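Local coordinates for protein aminotransferase AspB (Helicobacter pylori 26695, PDB 3EZS) that probably works as a pyridoxal 5'-phosphate-dependent transaminase of the class I and II aminotransferase family, at residues 293-298 with 363-368. Residues are numbered along the deposited sequence; the frame is centred on the assembly and turned at random.
Sequences LKLARK and KPLEII
Leu365 reaches across to helix 280-299 with a single methyl, CD1, which settles over the backbone turn where Leu295 and Ala296 follow one another. It meets Leu295, its CD1 lying 4.1 Å from CD2 of that residue, and the two leucine side chains pass each other at a slant. Roughly at right angles to that, it rests against Ala296, with Leu365 CD1 4.2 Å from Ala296 CA and 4.3 Å from Ala296 CB. The small alanine lets the methyl come down to the main chain itself, and the CA atoms of Ala296 and Leu365 are only 6.8 Å apart. Contact between the two segments is purely apolar and slight, burying 92 Å² in all. The Leu295 side chain is extended away from its own amide, CG anti to the backbone N (chi1 175°), which carries CD2 out beside the Leu365 methyl. In the class I and II aminotransferase fold this is packing in the small domain, where helix 280-299 and the C-terminal helix 358-372 lie against the three-stranded antiparallel sheet; Ala296 touches Val312 of strand 311-315, and Ile368, one turn beyond Leu365, touches Leu314. Phe300, just past the end of helix 280-299, packs on both Leu365 and Ile368, while Leu295 also leans on Thr358, Leu361 and Glu362 at the start of the C-terminal helix. Farther out, Lys294 and Arg297 each form a salt bridge with Glu201, and Arg297 NH2 also donates to the carbonyl oxygen of Ile305, a loop residue that the Ala296 side chain also touches.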
loop_
_atom_site.group_PDB
_atom_site.type_symbol
_atom_site.label_atom_id
_atom_site.label_comp_id
_atom_site.label_asym_id
_atom_site.label_seq_id
_atom_site.Cartn_x
_atom_site.Cartn_y
_atom_site.Cartn_z
ATOM N N LEU A 293 -10.017 -31.000 -6.747
ATOM C CA LEU A 293 -11.387 -31.099 -6.222
ATOM C C LEU A 293 -12.052 -32.422 -6.610
ATOM O O LEU A 293 -12.749 -33.021 -5.794
ATOM C CB LEU A 293 -12.273 -29.943 -6.728
ATOM C CG LEU A 293 -11.999 -28.502 -6.323
ATOM C CD1 LEU A 293 -13.008 -27.542 -7.002
ATOM C CD2 LEU A 293 -12.040 -28.343 -4.798
ATOM N N LYS A 294 -11.850 -32.862 -7.856
ATOM C CA LYS A 294 -12.386 -34.145 -8.322
ATOM C C LYS A 294 -11.844 -35.306 -7.524
ATOM O O LYS A 294 -12.594 -36.211 -7.151
ATOM C CB LYS A 294 -12.051 -34.394 -9.805
ATOM C CG LYS A 294 -12.775 -33.474 -10.762
ATOM C CD LYS A 294 -12.457 -33.792 -12.231
ATOM C CE LYS A 294 -13.117 -32.777 -13.161
ATOM N NZ LYS A 294 -14.578 -32.661 -12.944
ATOM N N LEU A 295 -10.536 -35.292 -7.293
ATOM C CA LEU A 295 -9.870 -36.350 -6.530
ATOM C C LEU A 295 -10.420 -36.405 -5.100
ATOM O O LEU A 295 -10.793 -37.476 -4.613
ATOM C CB LEU A 295 -8.352 -36.114 -6.508
ATOM C CG LEU A 295 -7.542 -37.081 -5.643
ATOM C CD1 LEU A 295 -7.723 -38.530 -6.123
ATOM C CD2 LEU A 295 -6.105 -36.651 -5.613
ATOM N N ALA A 296 -10.472 -35.238 -4.456
ATOM C CA ALA A 296 -10.987 -35.091 -3.098
ATOM C C ALA A 296 -12.403 -35.632 -2.994
ATOM O O ALA A 296 -12.745 -36.315 -2.017
ATOM C CB ALA A 296 -10.943 -33.616 -2.652
ATOM N N ARG A 297 -13.218 -35.342 -4.016
ATOM C CA ARG A 297 -14.609 -35.788 -4.039
ATOM C C ARG A 297 -14.726 -37.316 -4.161
ATOM O O ARG A 297 -15.620 -37.927 -3.569
ATOM C CB ARG A 297 -15.386 -35.083 -5.150
ATOM C CG ARG A 297 -16.899 -35.338 -5.072
ATOM C CD ARG A 297 -17.672 -34.617 -6.170
ATOM N NE ARG A 297 -17.493 -33.155 -6.104
ATOM C CZ ARG A 297 -16.718 -32.413 -6.899
ATOM N NH1 ARG A 297 -16.017 -32.947 -7.883
ATOM N NH2 ARG A 297 -16.660 -31.106 -6.709
ATOM N N LYS A 298 -13.831 -37.932 -4.913
ATOM C CA LYS A 298 -13.820 -39.385 -4.986
ATOM C C LYS A 298 -13.421 -39.994 -3.641
ATOM O O LYS A 298 -13.971 -41.005 -3.229
ATOM C CB LYS A 298 -12.844 -39.887 -6.047
ATOM C CG LYS A 298 -13.196 -39.557 -7.482
ATOM C CD LYS A 298 -12.182 -40.201 -8.425
ATOM C CE LYS A 298 -12.392 -39.826 -9.917
ATOM N NZ LYS A 298 -13.707 -40.253 -10.431
ATOM N N LYS A 363 -2.152 -39.728 -1.776
ATOM C CA LYS A 363 -1.857 -40.397 -0.527
ATOM C C LYS A 363 -2.381 -39.640 0.693
ATOM O O LYS A 363 -3.172 -40.198 1.449
ATOM C CB LYS A 363 -0.341 -40.691 -0.402
ATOM C CG LYS A 363 0.060 -41.528 0.805
ATOM C CD LYS A 363 -0.506 -42.943 0.707
ATOM C CE LYS A 363 -0.090 -43.798 1.880
ATOM N NZ LYS A 363 -0.674 -45.162 1.756
ATOM N N PRO A 364 -1.941 -38.387 0.910
ATOM C CA PRO A 364 -2.439 -37.678 2.099
ATOM C C PRO A 364 -3.957 -37.564 2.231
ATOM O O PRO A 364 -4.470 -37.633 3.349
ATOM C CB PRO A 364 -1.836 -36.282 1.962
ATOM C CG PRO A 364 -1.327 -36.193 0.594
ATOM C CD PRO A 364 -0.972 -37.558 0.178
ATOM N N LEU A 365 -4.671 -37.399 1.121
ATOM C CA LEU A 365 -6.130 -37.273 1.194
ATOM C C LEU A 365 -6.758 -38.594 1.597
ATOM O O LEU A 365 -7.732 -38.605 2.346
ATOM C CB LEU A 365 -6.729 -36.751 -0.124
ATOM C CG LEU A 365 -6.366 -35.322 -0.563
ATOM C CD1 LEU A 365 -6.985 -35.020 -1.926
ATOM C CD2 LEU A 365 -6.815 -34.298 0.461
ATOM N N GLU A 366 -6.212 -39.708 1.108
ATOM C CA GLU A 366 -6.705 -41.035 1.513
ATOM C C GLU A 366 -6.493 -41.284 3.013
ATOM O O GLU A 366 -7.370 -41.829 3.707
ATOM C CB GLU A 366 -6.028 -42.135 0.698
ATOM C CG GLU A 366 -6.536 -42.159 -0.744
ATOM C CD GLU A 366 -5.890 -43.230 -1.636
ATOM O OE1 GLU A 366 -4.883 -43.876 -1.232
ATOM O OE2 GLU A 366 -6.421 -43.419 -2.759
ATOM N N ILE A 367 -5.321 -40.871 3.492
ATOM C CA ILE A 367 -4.959 -41.012 4.887
ATOM C C ILE A 367 -5.951 -40.234 5.748
ATOM O O ILE A 367 -6.504 -40.765 6.718
ATOM C CB ILE A 367 -3.519 -40.522 5.130
ATOM C CG1 ILE A 367 -2.521 -41.489 4.492
ATOM C CG2 ILE A 367 -3.213 -40.461 6.609
ATOM C CD1 ILE A 367 -1.070 -40.997 4.494
ATOM N N ILE A 368 -6.188 -38.985 5.365
ATOM C CA ILE A 368 -7.143 -38.151 6.065
ATOM C C ILE A 368 -8.490 -38.869 6.184
ATOM O O ILE A 368 -9.064 -38.926 7.274
ATOM C CB ILE A 368 -7.308 -36.787 5.366
ATOM C CG1 ILE A 368 -6.056 -35.927 5.589
ATOM C CG2 ILE A 368 -8.566 -36.020 5.902
ATOM C CD1 ILE A 368 -6.011 -34.571 4.763
#